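PDB 1VGM: 378aa long hypothetical citrate synthase from Sulfolobus tokodaii, which is a probable member of the citrate synthase family, a mainly helical protein whose assembly contains two copies of the chain. Local coordinates for residues T182-P187 with H259-T264; N238-F243 with E297-D302; A226-V231 with F326-F331; Q123-T128 with R339-L344. All blocks are in the same frame, centred on the assembly; numbering follows the deposited sequence.

Interaction 1: residues T182-P187 with H259-T264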
# COMPACT_ATOMS: atom_id res chain seq x y z
N THR A 182 17.15 -1.00 -10.19
CA THR A 182 17.16 -0.47 -8.82
C THR A 182 16.30 0.78 -8.60
O THR A 182 15.59 0.87 -7.61
CB THR A 182 18.61 -0.19 -8.37
OG1 THR A 182 19.21 -1.42 -7.93
CG2 THR A 182 18.65 0.85 -7.22
N ASP A 183 16.37 1.74 -9.52
CA ASP A 183 15.51 2.92 -9.42
C ASP A 183 15.30 3.63 -10.76
O ASP A 183 16.16 3.58 -11.64
CB ASP A 183 16.08 3.91 -8.40
CG ASP A 183 15.09 4.98 -8.01
OD1 ASP A 183 13.90 4.65 -7.85
OD2 ASP A 183 15.49 6.15 -7.87
N HIS A 184 14.15 4.29 -10.90
CA HIS A 184 13.81 5.05 -12.11
C HIS A 184 12.47 5.75 -11.93
O HIS A 184 11.44 5.11 -11.76
CB HIS A 184 13.74 4.11 -13.33
CG HIS A 184 14.24 4.73 -14.60
ND1 HIS A 184 13.43 5.43 -15.46
CD2 HIS A 184 15.48 4.75 -15.15
CE1 HIS A 184 14.14 5.86 -16.49
NE2 HIS A 184 15.39 5.46 -16.32
N GLU A 185 12.50 7.08 -11.99
CA GLU A 185 11.30 7.90 -11.88
C GLU A 185 10.56 7.61 -10.58
O GLU A 185 11.12 7.03 -9.66
CB GLU A 185 10.39 7.65 -13.08
CG GLU A 185 11.03 8.04 -14.42
CD GLU A 185 10.40 7.31 -15.60
OE1 GLU A 185 9.37 7.79 -16.11
OE2 GLU A 185 10.94 6.27 -16.01
N VAL A 186 9.30 8.01 -10.51
CA VAL A 186 8.49 7.74 -9.32
C VAL A 186 7.17 7.13 -9.75
O VAL A 186 6.13 7.80 -9.76
CB VAL A 186 8.21 9.03 -8.52
CG1 VAL A 186 7.75 8.67 -7.12
CG2 VAL A 186 9.46 9.89 -8.46
N PRO A 187 7.19 5.85 -10.14
CA PRO A 187 5.97 5.15 -10.53
C PRO A 187 5.05 4.94 -9.34
O PRO A 187 5.33 5.39 -8.23
CB PRO A 187 6.48 3.83 -11.12
CG PRO A 187 7.76 3.59 -10.37
CD PRO A 187 8.37 4.96 -10.21
N HIS A 259 8.86 5.21 -24.19
CA HIS A 259 9.18 5.69 -22.85
C HIS A 259 8.81 7.18 -22.70
O HIS A 259 8.91 7.95 -23.65
CB HIS A 259 10.68 5.51 -22.59
CG HIS A 259 11.03 5.41 -21.14
ND1 HIS A 259 11.33 6.51 -20.36
CD2 HIS A 259 11.08 4.34 -20.31
CE1 HIS A 259 11.56 6.13 -19.12
NE2 HIS A 259 11.41 4.81 -19.06
N ARG A 260 8.40 7.56 -21.50
CA ARG A 260 8.01 8.94 -21.22
C ARG A 260 9.18 9.92 -21.23
O ARG A 260 9.00 11.10 -21.52
CB ARG A 260 7.31 9.03 -19.86
CG ARG A 260 5.92 8.43 -19.83
CD ARG A 260 5.44 8.26 -18.39
NE ARG A 260 5.52 9.50 -17.61
CZ ARG A 260 4.62 10.47 -17.63
NH1 ARG A 260 4.74 11.51 -16.83
NH2 ARG A 260 3.59 10.40 -18.47
N VAL A 261 10.38 9.44 -20.92
CA VAL A 261 11.53 10.35 -20.80
C VAL A 261 12.63 10.05 -21.82
O VAL A 261 13.20 10.98 -22.38
CB VAL A 261 12.13 10.33 -19.37
CG1 VAL A 261 11.02 10.44 -18.34
CG2 VAL A 261 12.95 9.06 -19.15
N TYR A 262 12.92 8.78 -22.06
CA TYR A 262 13.87 8.41 -23.10
C TYR A 262 13.32 8.65 -24.51
O TYR A 262 12.25 8.16 -24.87
CB TYR A 262 14.28 6.94 -22.96
CG TYR A 262 15.13 6.68 -21.73
CD1 TYR A 262 14.74 5.75 -20.78
CD2 TYR A 262 16.30 7.41 -21.49
CE1 TYR A 262 15.47 5.55 -19.63
CE2 TYR A 262 17.04 7.22 -20.33
CZ TYR A 262 16.62 6.29 -19.40
OH TYR A 262 17.34 6.11 -18.24
N LYS A 263 14.07 9.41 -25.30
CA LYS A 263 13.73 9.69 -26.69
C LYS A 263 14.77 9.05 -27.59
O LYS A 263 14.84 9.31 -28.79
CB LYS A 263 13.69 11.21 -26.92
CG LYS A 263 12.37 11.86 -26.51
CD LYS A 263 12.47 12.57 -25.16
CE LYS A 263 11.34 13.59 -25.00
NZ LYS A 263 9.97 13.00 -25.13
N THR A 264 15.58 8.19 -26.98
CA THR A 264 16.57 7.38 -27.67
C THR A 264 16.54 6.00 -26.99
O THR A 264 15.63 5.73 -26.21
CB THR A 264 17.96 8.04 -27.54
OG1 THR A 264 18.93 7.26 -28.25
CG2 THR A 264 18.36 8.15 -26.07
O HOH W 1 11.33 3.14 -16.72
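An aromatic cluster of H184, H259 and Y262, joined to a histidine-carboxylate pair, links two loops of this citrate synthase-type fold. H184 is held at both ring nitrogens. Its NE2 shares a nearly straight hydrogen bond with Y262 OH (2.8 Å, 172°), and its ND1 donates to E185 OE2 at 2.7 Å. The carboxylate receives that bond on its anti lone pair, almost exactly in the imidazole plane, and the two bonds together fix the turn of the ring. The H259 ring, sent this way by a CG opposite its backbone N (chi1 -155°), has E185 OE2 at its edge, 3.2 Å from CE1, and a water bonded to H259 NE2 at 2.9 Å donates to the same oxygen. On the far loop, H259 ND1 takes the backbone N-H groups of V261 (3.1 Å) and Y262, while CD1 of Y262 sits 3.5 Å above the centre of the H259 ring. The planes of H184 and H259 are perpendicular, with their CE1 atoms 3.7 Å apart. I22 of strand 20-23 packs against H184, E185, V261 and Y262; R268 of helix 267-280 touches the three cluster side chains, and R339 of helix 331-353 adjoins H184.

Interaction 2: residues N238-F243 with E297-D302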
# COMPACT_ATOMS: atom_id res chain seq x y z
N ASN A 238 9.18 -16.21 -38.44
CA ASN A 238 7.80 -15.72 -38.34
C ASN A 238 7.72 -14.25 -37.95
O ASN A 238 6.62 -13.69 -37.87
CB ASN A 238 7.00 -16.55 -37.33
CG ASN A 238 7.14 -18.04 -37.56
OD1 ASN A 238 7.14 -18.51 -38.70
ND2 ASN A 238 7.26 -18.81 -36.48
N ALA A 239 8.86 -13.62 -37.70
CA ALA A 239 8.88 -12.29 -37.07
C ALA A 239 8.26 -11.20 -37.95
O ALA A 239 7.47 -10.37 -37.47
CB ALA A 239 10.31 -11.90 -36.67
N ASP A 240 8.61 -11.19 -39.23
CA ASP A 240 8.12 -10.16 -40.14
C ASP A 240 6.61 -10.25 -40.33
O ASP A 240 5.91 -9.24 -40.29
CB ASP A 240 8.81 -10.27 -41.50
CG ASP A 240 10.27 -9.86 -41.45
OD1 ASP A 240 10.77 -9.32 -42.45
OD2 ASP A 240 10.92 -10.08 -40.40
N LYS A 241 6.11 -11.46 -40.54
CA LYS A 241 4.68 -11.68 -40.65
C LYS A 241 3.93 -11.14 -39.42
O LYS A 241 2.93 -10.44 -39.55
CB LYS A 241 4.41 -13.17 -40.82
CG LYS A 241 2.94 -13.57 -40.80
CD LYS A 241 2.79 -15.08 -40.90
CE LYS A 241 1.36 -15.49 -41.26
NZ LYS A 241 1.31 -16.89 -41.79
N TRP A 242 4.44 -11.47 -38.23
CA TRP A 242 3.80 -11.09 -36.97
C TRP A 242 3.75 -9.58 -36.80
O TRP A 242 2.73 -9.00 -36.45
CB TRP A 242 4.56 -11.72 -35.79
CG TRP A 242 3.97 -11.43 -34.45
CD1 TRP A 242 3.07 -12.21 -33.76
CD2 TRP A 242 4.25 -10.31 -33.60
NE1 TRP A 242 2.79 -11.63 -32.54
CE2 TRP A 242 3.50 -10.47 -32.42
CE3 TRP A 242 5.09 -9.19 -33.72
CZ2 TRP A 242 3.55 -9.55 -31.36
CZ3 TRP A 242 5.14 -8.28 -32.66
CH2 TRP A 242 4.38 -8.47 -31.50
N PHE A 243 4.89 -8.93 -37.06
CA PHE A 243 5.00 -7.49 -36.92
C PHE A 243 4.00 -6.76 -37.81
O PHE A 243 3.33 -5.82 -37.37
CB PHE A 243 6.42 -7.05 -37.28
CG PHE A 243 6.72 -5.62 -36.94
CD1 PHE A 243 6.44 -4.60 -37.84
CD2 PHE A 243 7.30 -5.29 -35.72
CE1 PHE A 243 6.72 -3.27 -37.53
CE2 PHE A 243 7.59 -3.96 -35.40
CZ PHE A 243 7.30 -2.96 -36.30
N GLU A 297 13.25 -5.82 -32.95
CA GLU A 297 13.88 -4.55 -32.60
C GLU A 297 14.18 -3.74 -33.86
O GLU A 297 13.90 -2.54 -33.91
CB GLU A 297 15.17 -4.77 -31.81
CG GLU A 297 15.88 -3.47 -31.44
CD GLU A 297 17.32 -3.68 -31.03
OE1 GLU A 297 17.66 -4.80 -30.61
OE2 GLU A 297 18.11 -2.72 -31.12
N LYS A 298 14.73 -4.40 -34.87
CA LYS A 298 15.01 -3.73 -36.15
C LYS A 298 13.75 -3.17 -36.82
O LYS A 298 13.71 -2.00 -37.18
CB LYS A 298 15.72 -4.70 -37.11
CG LYS A 298 16.25 -4.04 -38.37
CD LYS A 298 17.20 -2.89 -38.05
CE LYS A 298 18.41 -3.35 -37.23
NZ LYS A 298 19.63 -3.57 -38.07
N LEU A 299 12.73 -4.01 -36.98
CA LEU A 299 11.47 -3.54 -37.56
C LEU A 299 10.90 -2.41 -36.71
O LEU A 299 10.43 -1.40 -37.23
CB LEU A 299 10.47 -4.69 -37.64
CG LEU A 299 10.98 -5.88 -38.47
CD1 LEU A 299 10.04 -7.07 -38.31
CD2 LEU A 299 11.11 -5.46 -39.94
N GLY A 300 10.97 -2.60 -35.39
CA GLY A 300 10.50 -1.59 -34.45
C GLY A 300 11.16 -0.24 -34.62
O GLY A 300 10.47 0.79 -34.69
N VAL A 301 12.48 -0.22 -34.68
CA VAL A 301 13.22 1.02 -34.89
C VAL A 301 12.87 1.64 -36.25
O VAL A 301 12.54 2.82 -36.32
CB VAL A 301 14.75 0.79 -34.80
CG1 VAL A 301 15.50 2.07 -35.16
CG2 VAL A 301 15.13 0.37 -33.38
N ASP A 302 12.95 0.85 -37.32
CA ASP A 302 12.58 1.34 -38.66
C ASP A 302 11.21 2.03 -38.64
O ASP A 302 11.00 3.03 -39.32
CB ASP A 302 12.53 0.20 -39.67
CG ASP A 302 13.90 -0.40 -39.95
OD1 ASP A 302 14.91 0.23 -39.60
OD2 ASP A 302 13.95 -1.51 -40.52
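F243 and L299 carry this contact between helix 239-249 and helix 284-304, whose short segments run 10.7 Å apart with their directions 40° from parallel. The leading interaction is a CH-pi contact. L299 CB stands over the centre of the F243 ring, 3.6 Å from the centroid and only 7° from the ring normal, so the methylene group meets the pi face squarely. F243 reaches this place because its CG is turned opposite the backbone N (chi1 -170°), which sends the ring out alongside the leucine. Aliphatic packing continues the contact past the ring: the methyl CD1 of L299 lies 3.8 Å from F243 CB, on the side nearer the first turn of helix 239-249.

The far rim of the ring meets main chain instead of side chain. F243 CZ is 3.6 Å from the carbonyl oxygen of L299, and CE2 is equally near G300 N, approaching it obliquely. A charged group enters only at the margin. D240 OD2 passes 3.8 Å from L299 CD1, the two side chains crossing at about a right angle, but the carboxylate has its ionic partner in R295, one turn before L299 on the same helix.

No hydrogen bond or salt bridge spans the two segments. Cohesion between them is therefore probably mainly dispersive, with the CH-pi contact at its centre, while the pairing of D240 with R295, which lies just before 297-302, adds an ionic link between the same two helices.

Interaction 3: residues A226-V231 with F326-F331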
# COMPACT_ATOMS: atom_id res chain seq x y z
N ALA A 226 6.11 -8.09 -22.80
CA ALA A 226 7.10 -7.94 -23.86
C ALA A 226 7.64 -9.30 -24.29
O ALA A 226 7.67 -9.60 -25.49
CB ALA A 226 8.24 -7.04 -23.40
N PHE A 227 8.06 -10.11 -23.33
CA PHE A 227 8.60 -11.44 -23.62
C PHE A 227 7.59 -12.35 -24.35
O PHE A 227 7.96 -13.14 -25.23
CB PHE A 227 9.04 -12.10 -22.31
CG PHE A 227 9.70 -13.44 -22.49
CD1 PHE A 227 10.98 -13.54 -23.05
CD2 PHE A 227 9.04 -14.61 -22.13
CE1 PHE A 227 11.59 -14.78 -23.22
CE2 PHE A 227 9.64 -15.86 -22.29
CZ PHE A 227 10.92 -15.94 -22.84
N LYS A 228 6.32 -12.23 -23.97
CA LYS A 228 5.29 -13.11 -24.51
C LYS A 228 5.07 -12.87 -26.00
O LYS A 228 4.61 -13.75 -26.73
CB LYS A 228 3.97 -12.91 -23.75
CG LYS A 228 3.96 -13.59 -22.39
CD LYS A 228 2.66 -13.37 -21.64
CE LYS A 228 2.78 -13.96 -20.23
NZ LYS A 228 1.51 -13.89 -19.44
N GLN A 229 5.42 -11.67 -26.46
CA GLN A 229 5.44 -11.41 -27.89
C GLN A 229 6.34 -12.42 -28.60
O GLN A 229 5.91 -13.05 -29.56
CB GLN A 229 5.94 -9.98 -28.16
CG GLN A 229 4.98 -8.90 -27.71
CD GLN A 229 5.58 -7.52 -27.79
OE1 GLN A 229 4.93 -6.56 -28.20
NE2 GLN A 229 6.84 -7.40 -27.39
N PHE A 230 7.56 -12.57 -28.11
CA PHE A 230 8.52 -13.47 -28.73
C PHE A 230 8.06 -14.93 -28.69
O PHE A 230 8.23 -15.66 -29.66
CB PHE A 230 9.89 -13.34 -28.05
CG PHE A 230 10.32 -11.91 -27.85
CD1 PHE A 230 11.02 -11.54 -26.71
CD2 PHE A 230 10.01 -10.93 -28.79
CE1 PHE A 230 11.40 -10.21 -26.51
CE2 PHE A 230 10.38 -9.61 -28.60
CZ PHE A 230 11.08 -9.25 -27.46
N VAL A 231 7.50 -15.34 -27.56
CA VAL A 231 6.94 -16.68 -27.43
C VAL A 231 5.86 -16.91 -28.49
O VAL A 231 5.81 -17.96 -29.13
CB VAL A 231 6.31 -16.89 -26.04
CG1 VAL A 231 5.66 -18.26 -25.97
CG2 VAL A 231 7.38 -16.75 -24.96
N PHE A 326 14.21 -18.55 -14.96
CA PHE A 326 12.97 -18.13 -14.33
C PHE A 326 11.76 -18.27 -15.24
O PHE A 326 11.80 -17.88 -16.40
CB PHE A 326 13.07 -16.68 -13.86
CG PHE A 326 13.88 -16.51 -12.62
CD1 PHE A 326 15.22 -16.17 -12.69
CD2 PHE A 326 13.30 -16.72 -11.37
CE1 PHE A 326 15.99 -16.04 -11.54
CE2 PHE A 326 14.06 -16.58 -10.20
CZ PHE A 326 15.41 -16.24 -10.29
N PRO A 327 10.66 -18.82 -14.71
CA PRO A 327 9.40 -18.83 -15.46
C PRO A 327 8.86 -17.41 -15.60
O PRO A 327 9.22 -16.52 -14.84
CB PRO A 327 8.49 -19.72 -14.63
CG PRO A 327 8.98 -19.51 -13.24
CD PRO A 327 10.48 -19.35 -13.35
N ILE A 328 7.99 -17.22 -16.59
CA ILE A 328 7.48 -15.90 -16.95
C ILE A 328 6.78 -15.25 -15.76
O ILE A 328 6.90 -14.04 -15.55
CB ILE A 328 6.50 -16.01 -18.14
CG1 ILE A 328 7.27 -16.43 -19.40
CG2 ILE A 328 5.76 -14.69 -18.36
CD1 ILE A 328 6.39 -16.71 -20.62
N TYR A 329 6.06 -16.06 -14.99
CA TYR A 329 5.28 -15.53 -13.87
C TYR A 329 6.16 -14.96 -12.76
O TYR A 329 5.64 -14.42 -11.78
CB TYR A 329 4.36 -16.62 -13.30
CG TYR A 329 5.05 -17.78 -12.60
CD1 TYR A 329 5.69 -17.60 -11.37
CD2 TYR A 329 5.02 -19.07 -13.15
CE1 TYR A 329 6.28 -18.67 -10.70
CE2 TYR A 329 5.62 -20.15 -12.49
CZ TYR A 329 6.24 -19.93 -11.26
OH TYR A 329 6.85 -20.98 -10.61
N MET A 330 7.48 -15.08 -12.90
CA MET A 330 8.38 -14.50 -11.91
C MET A 330 8.98 -13.15 -12.34
O MET A 330 9.63 -12.47 -11.55
CB MET A 330 9.52 -15.48 -11.58
CG MET A 330 9.09 -16.72 -10.78
SD MET A 330 8.47 -16.37 -9.12
CE MET A 330 9.82 -15.45 -8.40
N PHE A 331 8.75 -12.75 -13.58
CA PHE A 331 9.49 -11.62 -14.13
C PHE A 331 9.29 -10.35 -13.29
O PHE A 331 10.26 -9.69 -12.92
CB PHE A 331 9.10 -11.38 -15.59
CG PHE A 331 9.67 -12.38 -16.55
CD1 PHE A 331 10.36 -13.49 -16.09
CD2 PHE A 331 9.48 -12.24 -17.92
CE1 PHE A 331 10.86 -14.45 -16.98
CE2 PHE A 331 9.97 -13.19 -18.81
CZ PHE A 331 10.66 -14.31 -18.34
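F227 and F331 meet as a T-shaped pair, the edge of F331 directed at a face of F227 with the ring planes 72° apart and the centroids separated by 5.4 Å. The touching atom is F331 CE2, which lies 3.7 Å from F227 CG, close to where the ring leaves its CB; CZ of F331 sits over the same face, offset toward the rim. I328 approaches F227 differently. Its CD1 comes in near the ring plane and reaches the edge at CD2, 3.7 Å away, so the phenylalanine is packed over a face by one residue and along its rim by another. With CG of F227 opposite the backbone N (chi1 -176°), the ring projects from helix 222-233 into the angle between these two partners.

In this mainly helical fold the contact sets the middle of helix 222-233 against the approach to helix 331-353, where residues 328-330 form a short 3-10 segment. That segment places I328 and F331 on the same side, and the face of the F331 ring rests on the chain of its own loop, with I328 CA 3.6 Å above its centre. The F227 ring has further aromatic neighbours in Y289, met edge-to-face, and Y322. A bound glycerol lies about 5 Å from the side chain of F331.

Toward solvent, K228 runs extended from the helix and crosses I328 at a slant, its CE 3.6 Å from CG2 of the isoleucine. The terminal NZ continues to a long, weak ion pair with E225.

Interaction 4: residues Q123-T128 with R339-L344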
# COMPACT_ATOMS: atom_id res chain seq x y z
N GLN A 123 18.91 -5.43 5.73
CA GLN A 123 18.22 -6.62 6.22
C GLN A 123 16.99 -6.92 5.38
O GLN A 123 16.74 -8.07 5.02
CB GLN A 123 17.80 -6.45 7.69
CG GLN A 123 18.96 -6.29 8.65
CD GLN A 123 18.52 -6.07 10.09
OE1 GLN A 123 17.38 -5.66 10.35
NE2 GLN A 123 19.42 -6.32 11.03
N ILE A 124 16.23 -5.88 5.06
CA ILE A 124 15.02 -6.07 4.25
C ILE A 124 15.37 -6.59 2.85
O ILE A 124 14.67 -7.43 2.29
CB ILE A 124 14.24 -4.74 4.10
CG1 ILE A 124 13.75 -4.26 5.47
CG2 ILE A 124 13.04 -4.93 3.13
CD1 ILE A 124 12.98 -2.96 5.41
N ILE A 125 16.47 -6.10 2.30
CA ILE A 125 16.94 -6.56 1.00
C ILE A 125 17.33 -8.04 1.07
O ILE A 125 17.03 -8.81 0.16
CB ILE A 125 18.13 -5.69 0.52
CG1 ILE A 125 17.58 -4.33 0.04
CG2 ILE A 125 18.89 -6.37 -0.62
CD1 ILE A 125 18.62 -3.23 -0.04
N ALA A 126 17.96 -8.44 2.16
CA ALA A 126 18.24 -9.85 2.41
C ALA A 126 16.97 -10.70 2.35
O ALA A 126 16.93 -11.72 1.66
CB ALA A 126 18.91 -10.00 3.78
N LYS A 127 15.94 -10.27 3.05
CA LYS A 127 14.74 -11.08 3.21
C LYS A 127 13.87 -11.08 1.96
O LYS A 127 13.11 -12.01 1.73
CB LYS A 127 13.93 -10.58 4.41
CG LYS A 127 14.68 -10.74 5.73
CD LYS A 127 13.91 -10.17 6.91
CE LYS A 127 14.81 -10.02 8.14
NZ LYS A 127 15.45 -11.32 8.51
N THR A 128 13.99 -10.04 1.14
CA THR A 128 13.31 -9.99 -0.15
C THR A 128 13.78 -11.13 -1.05
O THR A 128 12.99 -11.74 -1.76
CB THR A 128 13.59 -8.63 -0.85
OG1 THR A 128 13.25 -7.56 0.03
CG2 THR A 128 12.77 -8.51 -2.12
N ARG A 339 13.97 -3.37 -7.42
CA ARG A 339 13.47 -2.01 -7.21
C ARG A 339 13.29 -1.71 -5.71
O ARG A 339 13.18 -0.54 -5.31
CB ARG A 339 12.14 -1.82 -7.96
CG ARG A 339 11.43 -0.45 -7.75
CD ARG A 339 12.31 0.75 -8.11
NE ARG A 339 12.87 0.62 -9.45
CZ ARG A 339 12.33 1.15 -10.55
NH1 ARG A 339 11.22 1.86 -10.47
NH2 ARG A 339 12.92 0.95 -11.73
N VAL A 340 13.29 -2.75 -4.88
CA VAL A 340 13.13 -2.55 -3.45
C VAL A 340 14.24 -1.67 -2.88
O VAL A 340 14.01 -0.90 -1.94
CB VAL A 340 13.10 -3.91 -2.69
CG1 VAL A 340 14.48 -4.56 -2.70
CG2 VAL A 340 12.62 -3.69 -1.26
N LEU A 341 15.44 -1.75 -3.45
CA LEU A 341 16.52 -0.86 -3.04
C LEU A 341 16.13 0.60 -3.26
O LEU A 341 16.31 1.45 -2.39
CB LEU A 341 17.81 -1.17 -3.82
CG LEU A 341 19.00 -0.23 -3.53
CD1 LEU A 341 19.27 -0.15 -2.02
CD2 LEU A 341 20.24 -0.75 -4.26
N GLY A 342 15.60 0.87 -4.44
CA GLY A 342 15.09 2.20 -4.73
C GLY A 342 13.92 2.60 -3.84
O GLY A 342 13.90 3.72 -3.32
N TRP A 343 12.95 1.71 -3.64
CA TRP A 343 11.87 2.01 -2.71
C TRP A 343 12.42 2.40 -1.33
O TRP A 343 12.01 3.42 -0.76
CB TRP A 343 10.91 0.83 -2.55
CG TRP A 343 10.09 0.52 -3.78
CD1 TRP A 343 9.71 1.40 -4.77
CD2 TRP A 343 9.55 -0.76 -4.16
NE1 TRP A 343 8.97 0.74 -5.74
CE2 TRP A 343 8.86 -0.58 -5.39
CE3 TRP A 343 9.61 -2.04 -3.60
CZ2 TRP A 343 8.24 -1.64 -6.06
CZ3 TRP A 343 8.99 -3.10 -4.27
CH2 TRP A 343 8.31 -2.89 -5.49
N LEU A 344 13.34 1.60 -0.80
CA LEU A 344 13.88 1.85 0.53
C LEU A 344 14.69 3.15 0.56
O LEU A 344 14.56 3.95 1.49
CB LEU A 344 14.77 0.68 0.97
CG LEU A 344 14.09 -0.66 1.27
CD1 LEU A 344 15.16 -1.73 1.41
CD2 LEU A 344 13.24 -0.56 2.54
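The carbonyl oxygen of I124 is gripped twice by T128, by its backbone N at 2.9 Å and by its hydroxyl OG1 at 2.7 Å. The two donors arrive from opposite faces of the carbonyl plane, the hydroxyl 37° out of it. The hydroxyl bond ties the polar end of T128 back to its own helix, even though OG1 is the T128 atom that meets V340; I124 presents its CD1 to the second helix. The contact is an antiparallel helix pair in the core of the citrate synthase-type fold: the local axes of 123-128 and 339-344 approach to 10.2 Å with their directions 153° apart.

Everything that crosses the gap is van der Waals packing among buried residues, without a hydrogen bond. L344 divides its two methyls between neighbouring isoleucines: CD2 meets I124 CD1 at 3.8 Å, while CD1 lies against I125 CG1 at the same distance. At the other end, T128 and V340 reach toward each other tip to tip, OG1 to CG2 at 4.1 Å. V340 has its CG1 between the backbone N and carbonyl carbon (chi1 70°), and this methyl faces I125 CG1 while CG2 is left for the threonine. I125 thus sits among V340, L341 and L344.

Helix 45-54 borders the pair on one side, with Y45 touching both I125 and L341, and F101 of helix 93-108 packs on I124 and T128. The tip of I125 ends on L341, where the two CD1 methyls are 3.7 Å apart.

In the fold
From the N terminus, helix 117-139 supplies the first segment of interaction 4, which pairs with helix 331-353 and closes the longest loop; the other three contacts are nested within it. Next comes 182-187, whose partner loop 259-264 completes interaction 1. Before that loop is reached, helices 222-233 and 239-249 open interactions 3 and 2, so interaction 1 crosses both. Interaction 2 closes at 297-302, inside the loop that interaction 3 closes at 326-331. Interactions 1 and 4 touch where R339 and L341 pack against 182-184, and interactions 2 and 3 touch through W242 and Q229. Interactions 2 and 4 lie farthest apart, their centres 37 Å distant.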